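Local coordinates for ganglioside-induced differentiation-associated protein 2 (Homo sapiens, PDB 4UML) that carries a macro domain, a fold that in relatives binds ADP-ribose, and probably acts in signalling linked to ganglioside-induced differentiation, at residues 182-187 / 220-225; 57-62 / 215-220; 51-56 / 189-194. All coordinates share one frame; numbering follows the deposited sequence.

All three contacts cluster round the last two helices of the macro domain, packing them against each other and against the first strand and helix of the fold. Contact 1 joins helix 179-197 to helix 210-223; contact 2 lays helix 210-223 over strand 57-61 at one edge of the sheet; contact 3 sets helix 51-54 against helix 179-197. Contacts 1 and 2 share Leu220, with centres about 9 Å apart; the centres of contacts 1 and 3 are about 10 Å apart, those of 2 and 3 about 13 Å. Along the chain the segments run 51-56, 57-62, 182-187, 189-194, 215-220, 220-225, so contacts 2 and 3 tie the start of the domain to its last two helices, which contact 1 joins to each other.

Contact 1 (182-187 / 220-225); sequences ATHIAL and LPLYFP
With CG anti to the carbonyl carbon in both His184 and Tyr223 (chi1 -62° in the tyrosine), the imidazole and the phenol reach from helix 179-197 and helix 210-223 and meet rim to rim. These are the last two helices of the macro domain, an alpha/beta fold with helices packed on a mixed central sheet. His184 ND1 and Tyr223 OH lie 2.6 Å apart in a nearly straight hydrogen bond (165°), whose donor could be either group. The hydroxyl lies in the plane of the imidazole and ND1 in that of the phenol, yet the two rings stand almost perpendicular, at 80°, so neither covers the face of the other. Leu222 also approaches the imidazole at its edge, its CD2 3.7 Å from His184 CE1.

One turn further along, Leu187 packs between the two helices. Its CB lies 3.6 Å from Tyr223 CD2, while its backbone carbonyl carbon lies over one face of the phenol. The CD2 methyls of Leu187 and Leu220 touch at 3.9 Å, their side chains crossing at about a right angle, and Leu187 CD1 rests near the backbone N of Leu220. Tyr223 thus has its ring packed on Leu187 and its hydroxyl held by His184; a phenylalanine here would probably leave His184 ND1 without its mate and the imidazole freer to turn. Phe47 meets the phenol too. Where helix 210-223 gives way to loop, the Phe224 ring approaches Leu187 obliquely, with CE2 3.9 Å from Leu187 O.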
ATOM      1  N   ALA A 182      12.070   1.953   5.506  1.00 26.31           N
ATOM      2  CA  ALA A 182      10.814   1.324   5.120  1.00 27.24           C
ATOM      3  C   ALA A 182      10.352   1.786   3.749  1.00 26.91           C
ATOM      4  O   ALA A 182       9.877   0.985   2.942  1.00 25.35           O
ATOM      5  CB  ALA A 182       9.727   1.636   6.130  1.00 25.32           C
ATOM      6  N   THR A 183      10.478   3.079   3.506  1.00 26.14           N
ATOM      7  CA  THR A 183      10.069   3.687   2.248  1.00 27.22           C
ATOM      8  C   THR A 183      10.918   3.217   1.071  1.00 27.10           C
ATOM      9  O   THR A 183      10.395   3.008  -0.025  1.00 25.75           O
ATOM     10  CB  THR A 183      10.081   5.236   2.353  1.00 30.02           C
ATOM     11  OG1 THR A 183       9.264   5.655   3.459  1.00 28.11           O
ATOM     12  CG2 THR A 183       9.538   5.834   1.121  1.00 29.58           C
ATOM     13  N   HIS A 184      12.206   2.971   1.285  1.00 28.17           N
ATOM     14  CA  HIS A 184      13.007   2.362   0.215  1.00 27.65           C
ATOM     15  C   HIS A 184      12.460   1.022  -0.188  1.00 28.16           C
ATOM     16  O   HIS A 184      12.385   0.705  -1.361  1.00 27.00           O
ATOM     17  CB  HIS A 184      14.439   2.119   0.645  1.00 30.02           C
ATOM     18  CG  HIS A 184      15.294   3.326   0.629  1.00 30.30           C
ATOM     19  ND1 HIS A 184      15.850   3.817  -0.531  1.00 32.88           N
ATOM     20  CD2 HIS A 184      15.706   4.139   1.625  1.00 33.17           C
ATOM     21  CE1 HIS A 184      16.582   4.880  -0.245  1.00 33.47           C
ATOM     22  NE2 HIS A 184      16.498   5.104   1.055  1.00 33.97           N
ATOM     23  N   ILE A 185      12.087   0.217   0.803  1.00 26.57           N
ATOM     24  CA  ILE A 185      11.548  -1.117   0.523  1.00 28.75           C
ATOM     25  C   ILE A 185      10.242  -1.011  -0.248  1.00 27.44           C
ATOM     26  O   ILE A 185      10.051  -1.681  -1.260  1.00 29.23           O
ATOM     27  CB  ILE A 185      11.386  -1.934   1.830  1.00 27.54           C
ATOM     28  CG1 ILE A 185      12.779  -2.149   2.443  1.00 28.82           C
ATOM     29  CG2 ILE A 185      10.675  -3.241   1.558  1.00 27.48           C
ATOM     30  CD1 ILE A 185      12.794  -2.673   3.862  1.00 30.94           C
ATOM     31  N   ALA A 186       9.345  -0.146   0.213  1.00 26.99           N
ATOM     32  CA  ALA A 186       8.053   0.014  -0.434  1.00 25.56           C
ATOM     33  C   ALA A 186       8.231   0.416  -1.919  1.00 24.57           C
ATOM     34  O   ALA A 186       7.683  -0.232  -2.821  1.00 26.55           O
ATOM     35  CB  ALA A 186       7.227   1.062   0.299  1.00 26.26           C
ATOM     36  N   LEU A 187       9.007   1.456  -2.170  1.00 25.45           N
ATOM     37  CA  LEU A 187       9.153   1.953  -3.541  1.00 26.94           C
ATOM     38  C   LEU A 187       9.914   0.989  -4.437  1.00 26.96           C
ATOM     39  O   LEU A 187       9.545   0.789  -5.600  1.00 27.16           O
ATOM     40  CB  LEU A 187       9.827   3.323  -3.530  1.00 29.06           C
ATOM     41  CG  LEU A 187       9.067   4.405  -2.765  1.00 29.37           C
ATOM     42  CD1 LEU A 187       9.839   5.697  -2.813  1.00 31.56           C
ATOM     43  CD2 LEU A 187       7.689   4.572  -3.358  1.00 31.08           C
ATOM     44  N   LEU A 220      10.967   9.029  -4.279  1.00 33.72           N
ATOM     45  CA  LEU A 220      10.338   8.692  -5.556  1.00 34.66           C
ATOM     46  C   LEU A 220      11.242   8.848  -6.786  1.00 35.04           C
ATOM     47  O   LEU A 220      11.325   7.944  -7.638  1.00 33.39           O
ATOM     48  CB  LEU A 220       9.036   9.504  -5.731  1.00 38.86           C
ATOM     49  CG  LEU A 220       7.802   8.829  -5.118  1.00 41.60           C
ATOM     50  CD1 LEU A 220       6.637   9.806  -5.047  1.00 42.62           C
ATOM     51  CD2 LEU A 220       7.418   7.570  -5.896  1.00 40.71           C
ATOM     52  N   PRO A 221      11.962   9.973  -6.871  1.00 36.68           N
ATOM     53  CA  PRO A 221      12.902  10.156  -7.984  1.00 38.06           C
ATOM     54  C   PRO A 221      13.972   9.070  -8.137  1.00 36.68           C
ATOM     55  O   PRO A 221      14.412   8.827  -9.246  1.00 38.51           O
ATOM     56  CB  PRO A 221      13.566  11.508  -7.664  1.00 38.27           C
ATOM     57  CG  PRO A 221      12.624  12.215  -6.766  1.00 39.94           C
ATOM     58  CD  PRO A 221      11.968  11.127  -5.952  1.00 37.25           C
ATOM     59  N   LEU A 222      14.373   8.414  -7.045  1.00 35.85           N
ATOM     60  CA  LEU A 222      15.399   7.367  -7.091  1.00 36.80           C
ATOM     61  C   LEU A 222      14.885   6.058  -7.706  1.00 38.39           C
ATOM     62  O   LEU A 222      15.613   5.366  -8.446  1.00 39.57           O
ATOM     63  CB  LEU A 222      15.942   7.173  -5.671  1.00 41.13           C
ATOM     64  CG  LEU A 222      16.816   6.009  -5.196  1.00 49.72           C
ATOM     65  CD1 LEU A 222      18.143   5.896  -5.943  1.00 52.84           C
ATOM     66  CD2 LEU A 222      17.078   6.199  -3.696  1.00 49.28           C
ATOM     67  N   TYR A 223      13.628   5.711  -7.416  1.00 35.06           N
ATOM     68  CA  TYR A 223      13.021   4.499  -7.956  1.00 35.21           C
ATOM     69  C   TYR A 223      12.233   4.747  -9.228  1.00 32.68           C
ATOM     70  O   TYR A 223      12.056   3.835 -10.017  1.00 33.53           O
ATOM     71  CB  TYR A 223      12.151   3.823  -6.880  1.00 35.63           C
ATOM     72  CG  TYR A 223      13.035   3.441  -5.740  1.00 35.07           C
ATOM     73  CD1 TYR A 223      13.868   2.356  -5.850  1.00 35.89           C
ATOM     74  CD2 TYR A 223      13.128   4.232  -4.604  1.00 34.42           C
ATOM     75  CE1 TYR A 223      14.729   2.023  -4.843  1.00 35.11           C
ATOM     76  CE2 TYR A 223      13.989   3.897  -3.586  1.00 35.09           C
ATOM     77  CZ  TYR A 223      14.785   2.793  -3.721  1.00 35.91           C
ATOM     78  OH  TYR A 223      15.663   2.452  -2.729  1.00 33.59           O
ATOM     79  N   PHE A 224      11.816   5.995  -9.443  1.00 34.32           N
ATOM     80  CA  PHE A 224      11.015   6.348 -10.609  1.00 35.31           C
ATOM     81  C   PHE A 224      11.568   7.643 -11.238  1.00 38.09           C
ATOM     82  O   PHE A 224      10.901   8.681 -11.224  1.00 39.82           O
ATOM     83  CB  PHE A 224       9.538   6.499 -10.205  1.00 35.25           C
ATOM     84  CG  PHE A 224       8.923   5.226  -9.646  1.00 32.98           C
ATOM     85  CD1 PHE A 224       8.342   4.282 -10.479  1.00 32.95           C
ATOM     86  CD2 PHE A 224       8.929   4.982  -8.278  1.00 34.17           C
ATOM     87  CE1 PHE A 224       7.780   3.111  -9.965  1.00 35.10           C
ATOM     88  CE2 PHE A 224       8.367   3.816  -7.760  1.00 30.28           C
ATOM     89  CZ  PHE A 224       7.797   2.886  -8.602  1.00 31.98           C
ATOM     90  N   PRO A 225      12.822   7.591 -11.743  1.00 41.26           N
ATOM     91  CA  PRO A 225      13.393   8.793 -12.387  1.00 42.57           C
ATOM     92  C   PRO A 225      12.490   9.332 -13.511  1.00 38.55           C
ATOM     93  O   PRO A 225      11.963   8.555 -14.312  1.00 37.30           O
ATOM     94  CB  PRO A 225      14.725   8.287 -12.958  1.00 42.43           C
ATOM     95  CG  PRO A 225      14.598   6.811 -13.049  1.00 44.60           C
ATOM     96  CD  PRO A 225      13.694   6.413 -11.913  1.00 42.04           C
TER

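Contact 2 (57-62 / 215-220); sequences VVLWKG and TYQKLL
Leu59 projects from strand 57-61, the outermost strand on this side of the macro-domain sheet, into the face of helix 210-223 made by Tyr216, Gln217 and Leu220. Strand and helix segments run nearly antiparallel, at 160°, with axes 10.2 Å apart at their closest; side chains alone bridge that space, and no hydrogen bond crosses it.

The tight part is apolar. Leu59 spreads its two methyls over helix positions one turn apart: CD1 sits 3.8 Å from Tyr216 CB, whereas CD2 lies 3.7 Å from Leu220 CD1. Leu59 already points at the helix, and with CG anti to the backbone N (chi1 178°) its two methyls reach these partners. The phenol of Tyr216 leads away from the strand, and Leu59 CD1 meets the ring only obliquely. Val57, two residues earlier on the same face of the strand, takes the other branch of Leu220, with CG1 4.1 Å from Leu220 CD2 as the side chains slide past each other in opposite directions. Phe224 and Trp20 extend this buried end, touching Val57 and Leu220 respectively.

The solvent side is sparser. Gln217 is exposed and gives Leu59 an aliphatic shoulder, the two side chains crossing at about a right angle. Beyond CG its chain stays extended, carrying the amide off beyond the touching atom; the touch itself is Gln217 CG on Leu59 CD2, at 3.7 Å.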
ATOM      1  N   VAL A  57       2.157   5.321 -11.185  1.00 33.01           N
ATOM      2  CA  VAL A  57       2.417   5.642  -9.802  1.00 33.44           C
ATOM      3  C   VAL A  57       1.778   6.967  -9.443  1.00 33.32           C
ATOM      4  O   VAL A  57       1.887   7.942 -10.202  1.00 35.42           O
ATOM      5  CB  VAL A  57       3.929   5.758  -9.553  1.00 34.45           C
ATOM      6  CG1 VAL A  57       4.201   6.324  -8.167  1.00 36.28           C
ATOM      7  CG2 VAL A  57       4.558   4.402  -9.710  1.00 34.90           C
ATOM      8  N   VAL A  58       1.122   6.994  -8.287  1.00 27.35           N
ATOM      9  CA  VAL A  58       0.502   8.170  -7.753  1.00 28.45           C
ATOM     10  C   VAL A  58       0.901   8.356  -6.277  1.00 29.72           C
ATOM     11  O   VAL A  58       0.792   7.428  -5.459  1.00 27.28           O
ATOM     12  CB  VAL A  58      -1.039   8.052  -7.836  1.00 28.58           C
ATOM     13  CG1 VAL A  58      -1.695   9.282  -7.263  1.00 26.57           C
ATOM     14  CG2 VAL A  58      -1.512   7.753  -9.258  1.00 29.29           C
ATOM     15  N   LEU A  59       1.352   9.561  -5.928  1.00 31.84           N
ATOM     16  CA  LEU A  59       1.531   9.937  -4.536  1.00 31.08           C
ATOM     17  C   LEU A  59       0.405  10.862  -4.104  1.00 32.78           C
ATOM     18  O   LEU A  59       0.183  11.905  -4.718  1.00 30.09           O
ATOM     19  CB  LEU A  59       2.862  10.645  -4.338  1.00 32.11           C
ATOM     20  CG  LEU A  59       3.162  11.145  -2.916  1.00 32.60           C
ATOM     21  CD1 LEU A  59       3.263  10.008  -1.931  1.00 34.27           C
ATOM     22  CD2 LEU A  59       4.468  11.931  -2.879  1.00 36.00           C
ATOM     23  N   TRP A  60      -0.299  10.501  -3.036  1.00 28.55           N
ATOM     24  CA  TRP A  60      -1.478  11.247  -2.647  1.00 29.99           C
ATOM     25  C   TRP A  60      -1.507  11.390  -1.169  1.00 30.85           C
ATOM     26  O   TRP A  60      -1.502  10.377  -0.446  1.00 29.12           O
ATOM     27  CB  TRP A  60      -2.735  10.516  -3.089  1.00 28.73           C
ATOM     28  CG  TRP A  60      -3.983  11.149  -2.649  1.00 29.83           C
ATOM     29  CD1 TRP A  60      -4.458  12.386  -3.050  1.00 32.33           C
ATOM     30  CD2 TRP A  60      -4.964  10.609  -1.759  1.00 28.52           C
ATOM     31  NE1 TRP A  60      -5.666  12.638  -2.439  1.00 31.10           N
ATOM     32  CE2 TRP A  60      -6.007  11.557  -1.663  1.00 30.67           C
ATOM     33  CE3 TRP A  60      -5.070   9.410  -1.038  1.00 29.45           C
ATOM     34  CZ2 TRP A  60      -7.123  11.354  -0.855  1.00 30.26           C
ATOM     35  CZ3 TRP A  60      -6.174   9.196  -0.257  1.00 29.11           C
ATOM     36  CH2 TRP A  60      -7.203  10.156  -0.176  1.00 30.71           C
ATOM     37  N   LYS A  61      -1.548  12.632  -0.691  1.00 30.60           N
ATOM     38  CA  LYS A  61      -1.718  12.847   0.735  1.00 32.02           C
ATOM     39  C   LYS A  61      -3.192  12.783   1.097  1.00 32.52           C
ATOM     40  O   LYS A  61      -3.959  13.658   0.728  1.00 32.02           O
ATOM     41  CB  LYS A  61      -1.114  14.188   1.188  1.00 37.48           C
ATOM     42  CG  LYS A  61      -1.239  14.382   2.698  1.00 43.37           C
ATOM     43  CD  LYS A  61      -0.174  15.321   3.236  1.00 50.55           C
ATOM     44  CE  LYS A  61      -0.452  16.764   2.845  1.00 55.11           C
ATOM     45  NZ  LYS A  61      -1.710  17.238   3.489  1.00 59.93           N
ATOM     46  N   GLY A  62      -3.603  11.733   1.799  1.00 30.61           N
ATOM     47  CA  GLY A  62      -5.017  11.559   2.159  1.00 31.73           C
ATOM     48  C   GLY A  62      -5.268  10.224   2.818  1.00 30.31           C
ATOM     49  O   GLY A  62      -4.344   9.414   2.956  1.00 29.89           O
ATOM     50  N   THR A 215       9.331  12.177   2.889  1.00 36.23           N
ATOM     51  CA  THR A 215      10.211  11.032   2.617  1.00 34.51           C
ATOM     52  C   THR A 215       9.870  10.384   1.296  1.00 33.84           C
ATOM     53  O   THR A 215      10.763  10.045   0.524  1.00 34.05           O
ATOM     54  CB  THR A 215      10.135  10.017   3.762  1.00 34.83           C
ATOM     55  OG1 THR A 215      10.556  10.650   4.967  1.00 34.27           O
ATOM     56  CG2 THR A 215      11.010   8.777   3.517  1.00 33.36           C
ATOM     57  N   TYR A 216       8.575  10.219   1.018  1.00 35.31           N
ATOM     58  CA  TYR A 216       8.160   9.704  -0.293  1.00 33.58           C
ATOM     59  C   TYR A 216       8.580  10.639  -1.428  1.00 33.53           C
ATOM     60  O   TYR A 216       9.074  10.186  -2.473  1.00 32.78           O
ATOM     61  CB  TYR A 216       6.647   9.447  -0.337  1.00 32.51           C
ATOM     62  CG  TYR A 216       6.281   8.079   0.202  1.00 30.28           C
ATOM     63  CD1 TYR A 216       6.243   7.851   1.547  1.00 31.37           C
ATOM     64  CD2 TYR A 216       5.992   7.015  -0.651  1.00 29.61           C
ATOM     65  CE1 TYR A 216       5.929   6.609   2.058  1.00 33.66           C
ATOM     66  CE2 TYR A 216       5.678   5.771  -0.145  1.00 32.10           C
ATOM     67  CZ  TYR A 216       5.636   5.575   1.218  1.00 30.11           C
ATOM     68  OH  TYR A 216       5.348   4.336   1.772  1.00 33.38           O
ATOM     69  N   GLN A 217       8.415  11.939  -1.216  1.00 33.72           N
ATOM     70  CA  GLN A 217       8.819  12.933  -2.234  1.00 37.69           C
ATOM     71  C   GLN A 217      10.321  12.848  -2.470  1.00 37.10           C
ATOM     72  O   GLN A 217      10.776  12.816  -3.614  1.00 36.37           O
ATOM     73  CB  GLN A 217       8.413  14.346  -1.790  1.00 40.12           C
ATOM     74  CG  GLN A 217       6.904  14.501  -1.697  1.00 42.75           C
ATOM     75  CD  GLN A 217       6.459  15.820  -1.091  1.00 48.75           C
ATOM     76  OE1 GLN A 217       7.073  16.353  -0.171  1.00 48.58           O
ATOM     77  NE2 GLN A 217       5.348  16.335  -1.588  1.00 52.82           N
ATOM     78  N   LYS A 218      11.066  12.747  -1.367  1.00 39.27           N
ATOM     79  CA  LYS A 218      12.507  12.541  -1.411  1.00 40.46           C
ATOM     80  C   LYS A 218      12.941  11.311  -2.215  1.00 39.48           C
ATOM     81  O   LYS A 218      13.856  11.381  -3.019  1.00 39.10           O
ATOM     82  CB  LYS A 218      13.046  12.416   0.015  1.00 43.72           C
ATOM     83  CG  LYS A 218      14.557  12.499   0.065  1.00 48.29           C
ATOM     84  CD  LYS A 218      15.094  12.166   1.438  1.00 50.11           C
ATOM     85  CE  LYS A 218      16.527  11.682   1.309  1.00 51.09           C
ATOM     86  NZ  LYS A 218      17.191  11.683   2.635  1.00 51.43           N
ATOM     87  N   LEU A 219      12.289  10.171  -1.998  1.00 38.19           N
ATOM     88  CA  LEU A 219      12.744   8.911  -2.592  1.00 34.83           C
ATOM     89  C   LEU A 219      12.142   8.512  -3.936  1.00 33.79           C
ATOM     90  O   LEU A 219      12.721   7.702  -4.659  1.00 35.10           O
ATOM     91  CB  LEU A 219      12.530   7.773  -1.572  1.00 36.49           C
ATOM     92  CG  LEU A 219      13.191   7.908  -0.188  1.00 40.18           C
ATOM     93  CD1 LEU A 219      13.150   6.595   0.598  1.00 40.37           C
ATOM     94  CD2 LEU A 219      14.626   8.404  -0.269  1.00 41.22           C
ATOM     95  N   LEU A 220      10.967   9.029  -4.279  1.00 33.72           N
ATOM     96  CA  LEU A 220      10.338   8.692  -5.556  1.00 34.66           C
ATOM     97  C   LEU A 220      11.242   8.848  -6.786  1.00 35.04           C
ATOM     98  O   LEU A 220      11.325   7.944  -7.638  1.00 33.39           O
ATOM     99  CB  LEU A 220       9.036   9.504  -5.731  1.00 38.86           C
ATOM    100  CG  LEU A 220       7.802   8.829  -5.118  1.00 41.60           C
ATOM    101  CD1 LEU A 220       6.637   9.806  -5.047  1.00 42.62           C
ATOM    102  CD2 LEU A 220       7.418   7.570  -5.896  1.00 40.71           C
TER

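Contact 3 (51-56 / 189-194); sequences KDVNGK and TVRRFL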
ATOM      1  N   LYS A  51       8.707   5.631 -18.799  1.00 49.16           N
ATOM      2  CA  LYS A  51       7.527   6.504 -18.871  1.00 52.28           C
ATOM      3  C   LYS A  51       6.249   5.778 -18.477  1.00 48.11           C
ATOM      4  O   LYS A  51       5.371   6.324 -17.807  1.00 48.85           O
ATOM      5  CB  LYS A  51       7.365   7.040 -20.306  1.00 57.00           C
ATOM      6  CG  LYS A  51       6.074   7.809 -20.532  1.00 60.72           C
ATOM      7  CD  LYS A  51       6.134   8.714 -21.751  1.00 64.50           C
ATOM      8  CE  LYS A  51       5.150   9.859 -21.579  1.00 67.18           C
ATOM      9  NZ  LYS A  51       5.103  10.737 -22.780  1.00 74.36           N
ATOM     10  N   ASP A  52       6.158   4.556 -18.962  1.00 47.16           N
ATOM     11  CA  ASP A  52       5.001   3.714 -18.788  1.00 52.38           C
ATOM     12  C   ASP A  52       4.779   3.395 -17.290  1.00 50.90           C
ATOM     13  O   ASP A  52       3.671   3.516 -16.779  1.00 45.78           O
ATOM     14  CB  ASP A  52       5.218   2.439 -19.607  1.00 57.92           C
ATOM     15  CG  ASP A  52       4.131   1.420 -19.410  1.00 64.29           C
ATOM     16  OD1 ASP A  52       3.037   1.592 -19.988  1.00 72.44           O
ATOM     17  OD2 ASP A  52       4.377   0.436 -18.682  1.00 66.92           O
ATOM     18  N   VAL A  53       5.845   3.012 -16.597  1.00 48.52           N
ATOM     19  CA  VAL A  53       5.797   2.719 -15.155  1.00 45.01           C
ATOM     20  C   VAL A  53       5.473   3.980 -14.343  1.00 42.31           C
ATOM     21  O   VAL A  53       4.648   3.944 -13.416  1.00 40.98           O
ATOM     22  CB  VAL A  53       7.117   2.054 -14.707  1.00 46.09           C
ATOM     23  CG1 VAL A  53       7.237   1.980 -13.201  1.00 45.99           C
ATOM     24  CG2 VAL A  53       7.207   0.661 -15.306  1.00 46.28           C
ATOM     25  N   ASN A  54       6.075   5.109 -14.716  1.00 37.98           N
ATOM     26  CA  ASN A  54       5.838   6.359 -14.017  1.00 37.12           C
ATOM     27  C   ASN A  54       4.417   6.836 -14.061  1.00 37.50           C
ATOM     28  O   ASN A  54       3.996   7.573 -13.164  1.00 32.56           O
ATOM     29  CB  ASN A  54       6.683   7.487 -14.599  1.00 39.73           C
ATOM     30  CG  ASN A  54       8.147   7.384 -14.224  1.00 41.91           C
ATOM     31  OD1 ASN A  54       8.614   6.385 -13.642  1.00 41.07           O
ATOM     32  ND2 ASN A  54       8.888   8.428 -14.556  1.00 43.56           N
ATOM     33  N   GLY A  55       3.726   6.514 -15.159  1.00 36.76           N
ATOM     34  CA  GLY A  55       2.343   6.909 -15.357  1.00 39.20           C
ATOM     35  C   GLY A  55       1.365   6.144 -14.464  1.00 36.23           C
ATOM     36  O   GLY A  55       0.246   6.591 -14.260  1.00 37.60           O
ATOM     37  N   LYS A  56       1.821   5.023 -13.914  1.00 35.21           N
ATOM     38  CA  LYS A  56       1.020   4.191 -13.011  1.00 34.46           C
ATOM     39  C   LYS A  56       1.153   4.538 -11.538  1.00 34.96           C
ATOM     40  O   LYS A  56       0.345   4.109 -10.726  1.00 39.88           O
ATOM     41  CB  LYS A  56       1.406   2.752 -13.216  1.00 33.71           C
ATOM     42  CG  LYS A  56       1.188   2.342 -14.658  1.00 37.77           C
ATOM     43  CD  LYS A  56       1.663   0.936 -14.924  1.00 41.37           C
ATOM     44  CE  LYS A  56       1.270   0.532 -16.340  1.00 46.70           C
ATOM     45  NZ  LYS A  56       1.252  -0.940 -16.480  1.00 50.09           N
ATOM     46  N   THR A 189      10.170  -2.264  -4.202  1.00 28.10           N
ATOM     47  CA  THR A 189       9.345  -3.438  -4.484  1.00 27.14           C
ATOM     48  C   THR A 189       8.277  -3.144  -5.525  1.00 27.43           C
ATOM     49  O   THR A 189       8.007  -3.950  -6.460  1.00 26.66           O
ATOM     50  CB  THR A 189       8.683  -3.942  -3.172  1.00 27.31           C
ATOM     51  OG1 THR A 189       9.703  -4.139  -2.185  1.00 23.98           O
ATOM     52  CG2 THR A 189       7.898  -5.194  -3.393  1.00 26.75           C
ATOM     53  N   VAL A 190       7.631  -1.994  -5.401  1.00 25.14           N
ATOM     54  CA  VAL A 190       6.607  -1.649  -6.373  1.00 25.76           C
ATOM     55  C   VAL A 190       7.252  -1.366  -7.745  1.00 27.11           C
ATOM     56  O   VAL A 190       6.690  -1.721  -8.773  1.00 25.12           O
ATOM     57  CB  VAL A 190       5.761  -0.430  -5.909  1.00 25.57           C
ATOM     58  CG1 VAL A 190       4.896   0.112  -7.016  1.00 27.28           C
ATOM     59  CG2 VAL A 190       4.892  -0.801  -4.716  1.00 27.17           C
ATOM     60  N   ARG A 191       8.388  -0.682  -7.742  1.00 29.36           N
ATOM     61  CA  ARG A 191       9.104  -0.415  -9.014  1.00 32.60           C
ATOM     62  C   ARG A 191       9.349  -1.727  -9.763  1.00 31.65           C
ATOM     63  O   ARG A 191       8.918  -1.881 -10.905  1.00 33.22           O
ATOM     64  CB  ARG A 191      10.394   0.365  -8.775  1.00 32.23           C
ATOM     65  CG  ARG A 191      11.336   0.404  -9.975  1.00 35.89           C
ATOM     66  CD  ARG A 191      10.712   1.173 -11.122  1.00 38.54           C
ATOM     67  NE  ARG A 191      11.402   0.988 -12.412  1.00 39.62           N
ATOM     68  CZ  ARG A 191      11.838   1.966 -13.217  1.00 41.66           C
ATOM     69  NH1 ARG A 191      11.754   3.261 -12.898  1.00 39.08           N
ATOM     70  NH2 ARG A 191      12.397   1.629 -14.371  1.00 41.57           N
ATOM     71  N   ARG A 192       9.971  -2.679  -9.086  1.00 32.43           N
ATOM     72  CA  ARG A 192      10.392  -3.917  -9.699  1.00 34.98           C
ATOM     73  C   ARG A 192       9.225  -4.739 -10.147  1.00 38.81           C
ATOM     74  O   ARG A 192       9.269  -5.390 -11.209  1.00 37.95           O
ATOM     75  CB  ARG A 192      11.281  -4.712  -8.754  1.00 39.89           C
ATOM     76  CG  ARG A 192      12.605  -4.018  -8.515  1.00 42.21           C
ATOM     77  CD  ARG A 192      13.464  -4.752  -7.514  1.00 48.45           C
ATOM     78  NE  ARG A 192      14.808  -4.159  -7.444  1.00 54.61           N
ATOM     79  CZ  ARG A 192      15.684  -4.347  -6.452  1.00 59.68           C
ATOM     80  NH1 ARG A 192      15.379  -5.118  -5.410  1.00 65.65           N
ATOM     81  NH2 ARG A 192      16.874  -3.750  -6.495  1.00 60.30           N
ATOM     82  N   PHE A 193       8.160  -4.708  -9.365  1.00 35.34           N
ATOM     83  CA  PHE A 193       6.947  -5.410  -9.759  1.00 36.61           C
ATOM     84  C   PHE A 193       6.298  -4.750 -10.962  1.00 37.89           C
ATOM     85  O   PHE A 193       5.754  -5.443 -11.832  1.00 38.66           O
ATOM     86  CB  PHE A 193       5.936  -5.437  -8.605  1.00 34.84           C
ATOM     87  CG  PHE A 193       4.596  -5.975  -8.986  1.00 33.60           C
ATOM     88  CD1 PHE A 193       3.620  -5.132  -9.491  1.00 33.50           C
ATOM     89  CD2 PHE A 193       4.296  -7.323  -8.802  1.00 35.91           C
ATOM     90  CE1 PHE A 193       2.366  -5.618  -9.826  1.00 36.68           C
ATOM     91  CE2 PHE A 193       3.038  -7.820  -9.133  1.00 34.06           C
ATOM     92  CZ  PHE A 193       2.075  -6.964  -9.658  1.00 33.70           C
ATOM     93  N   LEU A 194       6.284  -3.425 -11.010  1.00 33.34           N
ATOM     94  CA  LEU A 194       5.624  -2.786 -12.120  1.00 36.98           C
ATOM     95  C   LEU A 194       6.417  -2.978 -13.430  1.00 41.87           C
ATOM     96  O   LEU A 194       5.826  -3.029 -14.504  1.00 43.66           O
ATOM     97  CB  LEU A 194       5.403  -1.307 -11.855  1.00 36.19           C
ATOM     98  CG  LEU A 194       4.255  -0.917 -10.919  1.00 35.08           C
ATOM     99  CD1 LEU A 194       4.289   0.571 -10.644  1.00 34.00           C
ATOM    100  CD2 LEU A 194       2.917  -1.287 -11.525  1.00 37.36           C
TER
HETATM  101  O   HOH W   1      11.092   5.738 -14.329  1.00 38.51           O
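Asn54 OD1 accepts a hydrogen bond of 2.7 Å from a water, and the same water accepts a weak one of 2.9 Å from Arg191 NH1, bridging two groups that do not bond directly. Both side chains have further partners outside: Asn54 ND2 is held by the carbonyl of Pro225, Arg191 NE by a salt bridge to Glu195, and NH1 and NH2 by the carbonyls of Tyr223 and Leu48. Several partners thus fix the plane of the buried guanidinium.

Val53 CG1 lies over one face of that guanidinium and packs 4.1 Å from Arg191 CD, the two side chains crossing at about a right angle. The contact presses the short helix 51-54, just ahead of the first strand of the macro-domain sheet, onto helix 179-197. Val53 is its apolar centre: CG1, anti to the backbone N (chi1 169°), reaches Leu194 CB at 4.0 Å, while CG2 lies equally far from Leu194 O. Lys56 adds only its aliphatic stem, CD standing 4.3 Å from Leu194 CD2, and its NZ hydrogen-bonds to the carbonyls of Gly198 and Ile201.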